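Local structure of pullulanase (Klebsiella oxytoca, 2YOC) at residues H415-D426 and D884-S892; D482-C491 and Y505-L516. The protein hydrolyses alpha-1,6-glucosidic bonds in pullulan and related dextrins and is probably exported by a type 2 secretion system. All blocks are in the same frame, centred on the assembly; numbering follows the deposited sequence.

Interaction 1 of 2, residues H415-D426 and D884-S892; sequences HESHIRDLSAWD and DWFNRVDYS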
loop_
_atom_site.group_PDB
_atom_site.type_symbol
_atom_site.label_atom_id
_atom_site.label_comp_id
_atom_site.label_asym_id
_atom_site.label_seq_id
_atom_site.Cartn_x
_atom_site.Cartn_y
_atom_site.Cartn_z
ATOM N N HIS B 415 -23.524 30.755 -5.035
ATOM C CA HIS B 415 -23.966 31.373 -3.795
ATOM C C HIS B 415 -25.340 30.757 -3.537
ATOM O O HIS B 415 -26.306 31.109 -4.219
ATOM C CB HIS B 415 -24.100 32.897 -3.992
ATOM C CG HIS B 415 -24.126 33.688 -2.714
ATOM N ND1 HIS B 415 -22.969 33.904 -1.977
ATOM C CD2 HIS B 415 -25.159 34.315 -2.099
ATOM C CE1 HIS B 415 -23.331 34.640 -0.939
ATOM N NE2 HIS B 415 -24.636 34.921 -0.970
ATOM N N GLU B 416 -25.411 29.794 -2.615
ATOM C CA GLU B 416 -26.636 29.063 -2.276
ATOM C C GLU B 416 -27.465 29.867 -1.280
ATOM O O GLU B 416 -27.153 29.927 -0.078
ATOM C CB GLU B 416 -26.275 27.678 -1.726
ATOM C CG GLU B 416 -27.446 26.778 -1.400
ATOM C CD GLU B 416 -27.151 25.690 -0.384
ATOM O OE1 GLU B 416 -26.709 26.018 0.746
ATOM O OE2 GLU B 416 -27.414 24.507 -0.707
ATOM N N SER B 417 -28.543 30.453 -1.785
ATOM C CA SER B 417 -29.463 31.331 -1.058
ATOM C C SER B 417 -30.866 30.717 -0.808
ATOM O O SER B 417 -31.230 29.715 -1.444
ATOM C CB SER B 417 -29.585 32.653 -1.811
ATOM O OG SER B 417 -28.425 32.890 -2.599
ATOM N N HIS B 418 -31.636 31.323 0.145
ATOM C CA HIS B 418 -33.003 30.959 0.549
ATOM C C HIS B 418 -33.823 32.254 0.603
ATOM O O HIS B 418 -33.320 33.267 1.099
ATOM C CB HIS B 418 -32.989 30.240 1.913
ATOM C CG HIS B 418 -34.339 29.806 2.431
ATOM N ND1 HIS B 418 -35.187 30.692 3.074
ATOM C CD2 HIS B 418 -34.918 28.579 2.430
ATOM C CE1 HIS B 418 -36.255 29.989 3.420
ATOM N NE2 HIS B 418 -36.137 28.713 3.063
ATOM N N ILE B 419 -35.083 32.224 0.090
ATOM C CA ILE B 419 -35.973 33.398 -0.014
ATOM C C ILE B 419 -36.178 34.191 1.276
ATOM O O ILE B 419 -36.158 35.421 1.239
ATOM C CB ILE B 419 -37.268 33.114 -0.834
ATOM C CG1 ILE B 419 -36.968 32.513 -2.247
ATOM C CG2 ILE B 419 -38.214 34.315 -0.918
ATOM C CD1 ILE B 419 -36.005 33.258 -3.136
ATOM N N ARG B 420 -36.324 33.499 2.412
ATOM C CA ARG B 420 -36.482 34.165 3.702
ATOM C C ARG B 420 -35.112 34.625 4.195
ATOM O O ARG B 420 -34.932 35.814 4.472
ATOM C CB ARG B 420 -37.212 33.283 4.722
ATOM C CG ARG B 420 -38.700 33.156 4.404
ATOM C CD ARG B 420 -39.549 32.893 5.634
ATOM N NE ARG B 420 -39.471 33.986 6.608
ATOM C CZ ARG B 420 -40.353 34.973 6.705
ATOM N NH1 ARG B 420 -41.403 35.016 5.894
ATOM N NH2 ARG B 420 -40.197 35.921 7.618
ATOM N N ASP B 421 -34.116 33.719 4.178
ATOM C CA ASP B 421 -32.732 34.020 4.563
ATOM C C ASP B 421 -32.201 35.345 3.941
ATOM O O ASP B 421 -31.448 36.072 4.600
ATOM C CB ASP B 421 -31.801 32.836 4.204
ATOM C CG ASP B 421 -31.913 31.599 5.087
ATOM O OD1 ASP B 421 -32.608 31.667 6.114
ATOM O OD2 ASP B 421 -31.276 30.565 4.756
ATOM N N LEU B 422 -32.627 35.664 2.696
ATOM C CA LEU B 422 -32.205 36.868 1.974
ATOM C C LEU B 422 -32.836 38.171 2.488
ATOM O O LEU B 422 -32.103 39.103 2.841
ATOM C CB LEU B 422 -32.454 36.730 0.452
ATOM C CG LEU B 422 -31.614 35.741 -0.327
ATOM C CD1 LEU B 422 -32.160 35.569 -1.695
ATOM C CD2 LEU B 422 -30.209 36.209 -0.456
ATOM N N SER B 423 -34.187 38.237 2.520
ATOM C CA SER B 423 -34.938 39.445 2.880
ATOM C C SER B 423 -35.760 39.468 4.186
ATOM O O SER B 423 -36.382 40.493 4.446
ATOM C CB SER B 423 -35.839 39.838 1.721
ATOM O OG SER B 423 -36.707 38.768 1.383
ATOM N N ALA B 424 -35.779 38.389 4.995
ATOM C CA ALA B 424 -36.574 38.365 6.232
ATOM C C ALA B 424 -36.171 39.430 7.254
ATOM O O ALA B 424 -37.049 39.988 7.936
ATOM C CB ALA B 424 -36.531 36.994 6.885
ATOM N N TRP B 425 -34.854 39.716 7.349
ATOM C CA TRP B 425 -34.329 40.683 8.309
ATOM C C TRP B 425 -33.916 42.025 7.698
ATOM O O TRP B 425 -33.619 42.956 8.448
ATOM C CB TRP B 425 -33.169 40.071 9.121
ATOM C CG TRP B 425 -33.514 38.836 9.898
ATOM C CD1 TRP B 425 -33.466 37.544 9.463
ATOM C CD2 TRP B 425 -33.883 38.784 11.270
ATOM N NE1 TRP B 425 -33.821 36.689 10.478
ATOM C CE2 TRP B 425 -34.111 37.424 11.594
ATOM C CE3 TRP B 425 -34.115 39.761 12.246
ATOM C CZ2 TRP B 425 -34.527 37.015 12.870
ATOM C CZ3 TRP B 425 -34.535 39.355 13.503
ATOM C CH2 TRP B 425 -34.716 37.996 13.813
ATOM N N ASP B 426 -33.873 42.137 6.365
ATOM C CA ASP B 426 -33.439 43.391 5.760
ATOM C C ASP B 426 -34.493 44.492 5.752
ATOM O O ASP B 426 -35.448 44.463 4.968
ATOM C CB ASP B 426 -32.765 43.191 4.399
ATOM C CG ASP B 426 -31.947 44.393 3.943
ATOM O OD1 ASP B 426 -31.826 45.371 4.728
ATOM O OD2 ASP B 426 -31.403 44.348 2.814
ATOM N N ASP B 884 -36.567 32.128 11.341
ATOM C CA ASP B 884 -35.871 33.383 11.085
ATOM C C ASP B 884 -34.758 33.606 12.118
ATOM O O ASP B 884 -33.694 34.112 11.759
ATOM C CB ASP B 884 -36.860 34.567 11.110
ATOM C CG ASP B 884 -37.904 34.593 10.004
ATOM O OD1 ASP B 884 -37.558 34.254 8.849
ATOM O OD2 ASP B 884 -39.056 35.022 10.282
ATOM N N TRP B 885 -35.002 33.205 13.393
ATOM C CA TRP B 885 -34.047 33.369 14.482
ATOM C C TRP B 885 -32.656 32.801 14.213
ATOM O O TRP B 885 -31.699 33.570 14.150
ATOM C CB TRP B 885 -34.599 32.846 15.802
ATOM C CG TRP B 885 -33.873 33.402 17.001
ATOM C CD1 TRP B 885 -33.006 32.739 17.821
ATOM C CD2 TRP B 885 -33.930 34.753 17.485
ATOM N NE1 TRP B 885 -32.536 33.590 18.798
ATOM C CE2 TRP B 885 -33.099 34.825 18.626
ATOM C CE3 TRP B 885 -34.618 35.912 17.070
ATOM C CZ2 TRP B 885 -32.927 36.006 19.348
ATOM C CZ3 TRP B 885 -34.460 37.079 17.797
ATOM C CH2 TRP B 885 -33.616 37.122 18.915
ATOM N N PHE B 886 -32.541 31.479 14.050
ATOM C CA PHE B 886 -31.242 30.839 13.844
ATOM C C PHE B 886 -30.610 31.022 12.471
ATOM O O PHE B 886 -29.393 31.155 12.379
ATOM C CB PHE B 886 -31.266 29.373 14.288
ATOM C CG PHE B 886 -31.413 29.236 15.780
ATOM C CD1 PHE B 886 -30.301 29.299 16.615
ATOM C CD2 PHE B 886 -32.667 29.094 16.360
ATOM C CE1 PHE B 886 -30.441 29.201 18.009
ATOM C CE2 PHE B 886 -32.812 29.006 17.752
ATOM C CZ PHE B 886 -31.696 29.056 18.567
ATOM N N ASN B 887 -31.433 31.078 11.421
ATOM C CA ASN B 887 -31.004 31.218 10.032
ATOM C C ASN B 887 -30.864 32.673 9.590
ATOM O O ASN B 887 -30.892 32.975 8.399
ATOM C CB ASN B 887 -31.989 30.475 9.150
ATOM C CG ASN B 887 -31.839 28.997 9.217
ATOM O OD1 ASN B 887 -31.057 28.395 8.467
ATOM N ND2 ASN B 887 -32.656 28.378 10.038
ATOM N N ARG B 888 -30.683 33.563 10.543
ATOM C CA ARG B 888 -30.571 34.993 10.319
ATOM C C ARG B 888 -29.264 35.383 9.662
ATOM O O ARG B 888 -28.188 34.954 10.099
ATOM C CB ARG B 888 -30.744 35.731 11.656
ATOM C CG ARG B 888 -30.556 37.222 11.589
ATOM C CD ARG B 888 -30.747 37.845 12.939
ATOM N NE ARG B 888 -30.429 39.267 12.890
ATOM C CZ ARG B 888 -29.273 39.790 13.282
ATOM N NH1 ARG B 888 -28.320 39.009 13.791
ATOM N NH2 ARG B 888 -29.062 41.098 13.181
ATOM N N VAL B 889 -29.377 36.201 8.594
ATOM C CA VAL B 889 -28.245 36.793 7.874
ATOM C C VAL B 889 -28.398 38.324 7.950
ATOM O O VAL B 889 -29.232 38.894 7.239
ATOM C CB VAL B 889 -28.071 36.281 6.422
ATOM C CG1 VAL B 889 -26.823 36.885 5.779
ATOM C CG2 VAL B 889 -27.981 34.771 6.396
ATOM N N ASP B 890 -27.623 38.976 8.827
ATOM C CA ASP B 890 -27.708 40.425 8.993
ATOM C C ASP B 890 -27.063 41.235 7.848
ATOM O O ASP B 890 -25.853 41.469 7.875
ATOM C CB ASP B 890 -27.145 40.849 10.354
ATOM C CG ASP B 890 -27.264 42.331 10.626
ATOM O OD1 ASP B 890 -27.996 43.021 9.872
ATOM O OD2 ASP B 890 -26.635 42.801 11.592
ATOM N N TYR B 891 -27.867 41.717 6.881
ATOM C CA TYR B 891 -27.301 42.498 5.781
ATOM C C TYR B 891 -26.935 43.951 6.147
ATOM O O TYR B 891 -26.347 44.666 5.328
ATOM C CB TYR B 891 -28.080 42.333 4.450
ATOM C CG TYR B 891 -27.817 41.002 3.765
ATOM C CD1 TYR B 891 -26.633 40.775 3.062
ATOM C CD2 TYR B 891 -28.748 39.968 3.826
ATOM C CE1 TYR B 891 -26.364 39.537 2.476
ATOM C CE2 TYR B 891 -28.500 38.731 3.228
ATOM C CZ TYR B 891 -27.301 38.514 2.562
ATOM O OH TYR B 891 -27.040 37.290 1.976
ATOM N N SER B 892 -27.221 44.357 7.411
ATOM C CA SER B 892 -26.865 45.677 7.952
ATOM C C SER B 892 -25.490 45.606 8.666
ATOM O O SER B 892 -25.023 46.600 9.222
ATOM C CB SER B 892 -27.950 46.190 8.894
ATOM O OG SER B 892 -27.714 45.826 10.248
#
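D884, in the short helix 883-886, meets R420 of helix 419-423 in a salt bridge. Both helices belong to loops of the (beta/alpha)8 barrel, one following its first strand, 413-417, the other its last, 860-864. R420 NE donates to D884 OD1 at 3.0 Å, nearly straight, in the guanidinium plane and on the syn lone pair; a weak second bond runs from NH2 to OD2. The bend at chi3 (62°) brings the guanidinium round to the carboxylate. D884 O accepts from W425 NE1 at 2.9 Å, the donor standing above the carbonyl plane. W885 then meets the far rim of the same indole, its CE3 being 3.9 Å from W425 CH2. At N887 the backbone O faces D421 OD1, an acceptor like itself; Y543 and R871 hold that carboxylate. R888 lays its extended chain over one face of W425, CG in a CH-pi contact 3.4 Å from the centroid of the five-membered ring, with its guanidinium steeply inclined to the indole and engaged by D890 and D895. Beyond it, V889 CB packs against D421 O, and the Y891 ring packs beside helix 419-423, its CD2 3.6 Å from L422 O.

Interaction 2 of 2, residues D482-C491 and Y505-L516; sequences DIQQPFSRLC and YCDSGSTVEEVL
F487 puts its ring under Y505 CB, reaching in because CG is anti to the backbone N (chi1 -155°). Y505 CB sits over the ring centre in a CH-pi contact, 3.5 Å from the centroid, while L490 CD2 of its own helix lies over the opposite face and V515 CG2 comes within 3.5 Å of F487 CD2. The backbone of F487 is held too, its N donating to S510 O at 3.0 Å. Beside the ring, the disulfide C491-C506 (chi3 -85°) ties helix 487-493 covalently to the turn that carries Y505; both halves belong to the pullulanase Ins domain. V512 opens helix 512-520, whose start is closed by a capping box: T511 OG1 accepts from E514 N, and E514 OE2 from T511 N. The other segment serves this helix end as well, with Q485 O taking V512 N at 3.1 Å and I483 O taking E513 N at 2.8 Å. The two branches of V512 divide their work, CG2 packing on F487 CA and CG1 meeting both L490 CD2 and I483. I483 CG2 touches both V512 CG1 and L516 CD1, 3.8 Å from the latter.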
loop_
_atom_site.group_PDB
_atom_site.type_symbol
_atom_site.label_atom_id
_atom_site.label_comp_id
_atom_site.label_asym_id
_atom_site.label_seq_id
_atom_site.Cartn_x
_atom_site.Cartn_y
_atom_site.Cartn_z
ATOM N N ASP B 482 -45.303 35.032 12.359
ATOM C CA ASP B 482 -43.844 35.132 12.380
ATOM C C ASP B 482 -43.363 36.022 13.527
ATOM O O ASP B 482 -44.149 36.787 14.099
ATOM C CB ASP B 482 -43.283 35.574 11.025
ATOM C CG ASP B 482 -43.640 34.627 9.899
ATOM O OD1 ASP B 482 -43.124 33.494 9.894
ATOM O OD2 ASP B 482 -44.451 35.016 9.034
ATOM N N ILE B 483 -42.078 35.890 13.885
ATOM C CA ILE B 483 -41.424 36.597 14.988
ATOM C C ILE B 483 -41.542 38.120 14.941
ATOM O O ILE B 483 -41.539 38.764 15.993
ATOM C CB ILE B 483 -39.980 36.102 15.247
ATOM C CG1 ILE B 483 -39.046 36.426 14.071
ATOM C CG2 ILE B 483 -39.957 34.615 15.612
ATOM C CD1 ILE B 483 -37.654 36.450 14.432
ATOM N N GLN B 484 -41.695 38.683 13.738
ATOM C CA GLN B 484 -41.841 40.118 13.467
ATOM C C GLN B 484 -43.112 40.691 14.095
ATOM O O GLN B 484 -43.147 41.867 14.451
ATOM C CB GLN B 484 -41.874 40.361 11.939
ATOM C CG GLN B 484 -40.525 40.143 11.225
ATOM C CD GLN B 484 -40.134 38.693 10.968
ATOM O OE1 GLN B 484 -40.929 37.866 10.500
ATOM N NE2 GLN B 484 -38.873 38.368 11.211
ATOM N N GLN B 485 -44.134 39.833 14.242
ATOM C CA GLN B 485 -45.482 40.136 14.718
ATOM C C GLN B 485 -45.689 39.973 16.234
ATOM O O GLN B 485 -44.917 39.248 16.874
ATOM C CB GLN B 485 -46.488 39.271 13.937
ATOM C CG GLN B 485 -46.444 39.527 12.430
ATOM C CD GLN B 485 -47.214 38.507 11.647
ATOM O OE1 GLN B 485 -46.912 37.305 11.638
ATOM N NE2 GLN B 485 -48.208 38.978 10.936
ATOM N N PRO B 486 -46.749 40.607 16.825
ATOM C CA PRO B 486 -47.000 40.449 18.271
ATOM C C PRO B 486 -47.120 39.019 18.759
ATOM O O PRO B 486 -47.602 38.157 18.031
ATOM C CB PRO B 486 -48.338 41.173 18.482
ATOM C CG PRO B 486 -48.936 41.315 17.113
ATOM C CD PRO B 486 -47.753 41.507 16.222
ATOM N N PHE B 487 -46.727 38.793 20.022
ATOM C CA PHE B 487 -46.794 37.491 20.686
ATOM C C PHE B 487 -48.225 36.973 20.728
ATOM O O PHE B 487 -48.434 35.762 20.655
ATOM C CB PHE B 487 -46.201 37.545 22.103
ATOM C CG PHE B 487 -45.694 36.203 22.584
ATOM C CD1 PHE B 487 -46.569 35.250 23.092
ATOM C CD2 PHE B 487 -44.344 35.885 22.516
ATOM C CE1 PHE B 487 -46.104 34.003 23.521
ATOM C CE2 PHE B 487 -43.877 34.643 22.966
ATOM C CZ PHE B 487 -44.762 33.713 23.469
ATOM N N SER B 488 -49.206 37.893 20.828
ATOM C CA SER B 488 -50.628 37.560 20.818
ATOM C C SER B 488 -50.964 36.732 19.547
ATOM O O SER B 488 -51.585 35.667 19.680
ATOM C CB SER B 488 -51.470 38.831 20.879
ATOM O OG SER B 488 -51.149 39.703 19.807
ATOM N N ARG B 489 -50.468 37.168 18.342
ATOM C CA ARG B 489 -50.677 36.454 17.071
ATOM C C ARG B 489 -50.233 34.992 17.174
ATOM O O ARG B 489 -50.963 34.099 16.727
ATOM C CB ARG B 489 -50.008 37.167 15.870
ATOM C CG ARG B 489 -50.360 36.499 14.530
ATOM C CD ARG B 489 -50.190 37.358 13.290
ATOM N NE ARG B 489 -50.364 36.578 12.055
ATOM C CZ ARG B 489 -51.258 36.839 11.095
ATOM N NH1 ARG B 489 -52.065 37.887 11.193
ATOM N NH2 ARG B 489 -51.323 36.072 10.014
ATOM N N LEU B 490 -49.065 34.756 17.805
ATOM C CA LEU B 490 -48.521 33.420 17.984
ATOM C C LEU B 490 -49.482 32.520 18.720
ATOM O O LEU B 490 -49.687 31.396 18.284
ATOM C CB LEU B 490 -47.134 33.444 18.662
ATOM C CG LEU B 490 -46.489 32.081 19.039
ATOM C CD1 LEU B 490 -46.239 31.186 17.822
ATOM C CD2 LEU B 490 -45.197 32.290 19.775
ATOM N N CYS B 491 -50.104 33.021 19.797
ATOM C CA CYS B 491 -51.054 32.250 20.606
ATOM C C CYS B 491 -52.364 31.968 19.857
ATOM O O CYS B 491 -52.909 30.866 19.998
ATOM C CB CYS B 491 -51.297 32.923 21.956
ATOM S SG CYS B 491 -49.776 33.392 22.835
ATOM N N TYR B 505 -46.782 35.416 28.095
ATOM C CA TYR B 505 -46.481 36.462 27.121
ATOM C C TYR B 505 -47.634 36.830 26.184
ATOM O O TYR B 505 -47.556 37.895 25.553
ATOM C CB TYR B 505 -45.220 36.150 26.312
ATOM C CG TYR B 505 -43.945 36.090 27.113
ATOM C CD1 TYR B 505 -43.188 37.240 27.346
ATOM C CD2 TYR B 505 -43.447 34.876 27.571
ATOM C CE1 TYR B 505 -41.985 37.187 28.046
ATOM C CE2 TYR B 505 -42.249 34.809 28.277
ATOM C CZ TYR B 505 -41.524 35.969 28.517
ATOM O OH TYR B 505 -40.352 35.919 29.233
ATOM N N CYS B 506 -48.703 35.979 26.091
ATOM C CA CYS B 506 -49.874 36.246 25.227
ATOM C C CYS B 506 -50.538 37.566 25.626
ATOM O O CYS B 506 -51.146 38.236 24.792
ATOM C CB CYS B 506 -50.879 35.092 25.248
ATOM S SG CYS B 506 -50.191 33.452 24.840
ATOM N N ASP B 507 -50.387 37.933 26.913
ATOM C CA ASP B 507 -50.922 39.141 27.532
ATOM C C ASP B 507 -50.055 40.369 27.245
ATOM O O ASP B 507 -50.599 41.474 27.185
ATOM C CB ASP B 507 -51.064 38.936 29.044
ATOM C CG ASP B 507 -51.891 37.726 29.443
ATOM O OD1 ASP B 507 -51.628 36.617 28.911
ATOM O OD2 ASP B 507 -52.754 37.868 30.337
ATOM N N SER B 508 -48.718 40.189 27.085
ATOM C CA SER B 508 -47.785 41.291 26.823
ATOM C C SER B 508 -47.980 41.866 25.429
ATOM O O SER B 508 -48.308 41.121 24.499
ATOM C CB SER B 508 -46.342 40.839 27.009
ATOM O OG SER B 508 -45.895 40.040 25.924
ATOM N N GLY B 509 -47.762 43.176 25.304
ATOM C CA GLY B 509 -47.874 43.907 24.044
ATOM C C GLY B 509 -46.596 43.904 23.223
ATOM O O GLY B 509 -46.417 44.761 22.347
ATOM N N SER B 510 -45.708 42.922 23.496
ATOM C CA SER B 510 -44.408 42.725 22.848
ATOM C C SER B 510 -44.458 41.637 21.746
ATOM O O SER B 510 -45.261 40.696 21.851
ATOM C CB SER B 510 -43.341 42.403 23.897
ATOM O OG SER B 510 -43.789 41.479 24.879
ATOM N N THR B 511 -43.597 41.784 20.692
ATOM C CA THR B 511 -43.485 40.856 19.550
ATOM C C THR B 511 -42.719 39.589 19.924
ATOM O O THR B 511 -42.076 39.549 20.974
ATOM C CB THR B 511 -42.897 41.543 18.308
ATOM O OG1 THR B 511 -41.522 41.833 18.521
ATOM C CG2 THR B 511 -43.668 42.787 17.884
ATOM N N VAL B 512 -42.785 38.553 19.065
ATOM C CA VAL B 512 -42.096 37.281 19.314
ATOM C C VAL B 512 -40.573 37.490 19.241
ATOM O O VAL B 512 -39.834 36.917 20.046
ATOM C CB VAL B 512 -42.603 36.113 18.432
ATOM C CG1 VAL B 512 -42.123 34.771 18.977
ATOM C CG2 VAL B 512 -44.128 36.122 18.313
ATOM N N GLU B 513 -40.130 38.382 18.325
ATOM C CA GLU B 513 -38.743 38.827 18.148
ATOM C C GLU B 513 -38.267 39.377 19.504
ATOM O O GLU B 513 -37.277 38.869 20.053
ATOM C CB GLU B 513 -38.699 39.944 17.085
ATOM C CG GLU B 513 -37.325 40.323 16.552
ATOM C CD GLU B 513 -37.382 41.314 15.401
ATOM O OE1 GLU B 513 -37.738 40.900 14.274
ATOM O OE2 GLU B 513 -37.084 42.510 15.629
ATOM N N GLU B 514 -39.043 40.352 20.076
ATOM C CA GLU B 514 -38.792 40.998 21.370
ATOM C C GLU B 514 -38.568 39.958 22.477
ATOM O O GLU B 514 -37.476 39.889 23.049
ATOM C CB GLU B 514 -39.949 41.944 21.745
ATOM C CG GLU B 514 -39.950 43.290 21.043
ATOM C CD GLU B 514 -41.161 44.150 21.367
ATOM O OE1 GLU B 514 -41.238 44.670 22.505
ATOM O OE2 GLU B 514 -42.040 44.300 20.487
ATOM N N VAL B 515 -39.586 39.112 22.719
ATOM C CA VAL B 515 -39.587 38.045 23.725
ATOM C C VAL B 515 -38.360 37.149 23.581
ATOM O O VAL B 515 -37.741 36.819 24.589
ATOM C CB VAL B 515 -40.919 37.247 23.709
ATOM C CG1 VAL B 515 -40.883 36.061 24.668
ATOM C CG2 VAL B 515 -42.099 38.159 24.025
ATOM N N LEU B 516 -37.979 36.808 22.328
ATOM C CA LEU B 516 -36.806 35.975 22.049
ATOM C C LEU B 516 -35.497 36.579 22.551
ATOM O O LEU B 516 -34.742 35.879 23.240
ATOM C CB LEU B 516 -36.733 35.554 20.576
ATOM C CG LEU B 516 -37.582 34.317 20.219
ATOM C CD1 LEU B 516 -37.819 34.240 18.742
ATOM C CD2 LEU B 516 -36.966 33.007 20.760
#

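From the N terminus the chain runs along the barrel's first strand and through helix 419-423, both in 415-426, the earlier half of interaction 1. Further on, 482-491 pairs with 505-516 across a gap of only 13 residues, a small loop nested wholly inside the much longer one that interaction 1 closes when 884-892 returns after the eighth strand. The first contact therefore joins the loops after the first and the eighth strand, where the barrel closes, and the second fastens the Ins insert onto itself. The two also touch. W425 packs on I483 and E513, L516 of helix 512-520 meets W885, and Q484 NE2 makes a weak hydrogen bond to D884 OD2, which ties the insert to the barrel loops.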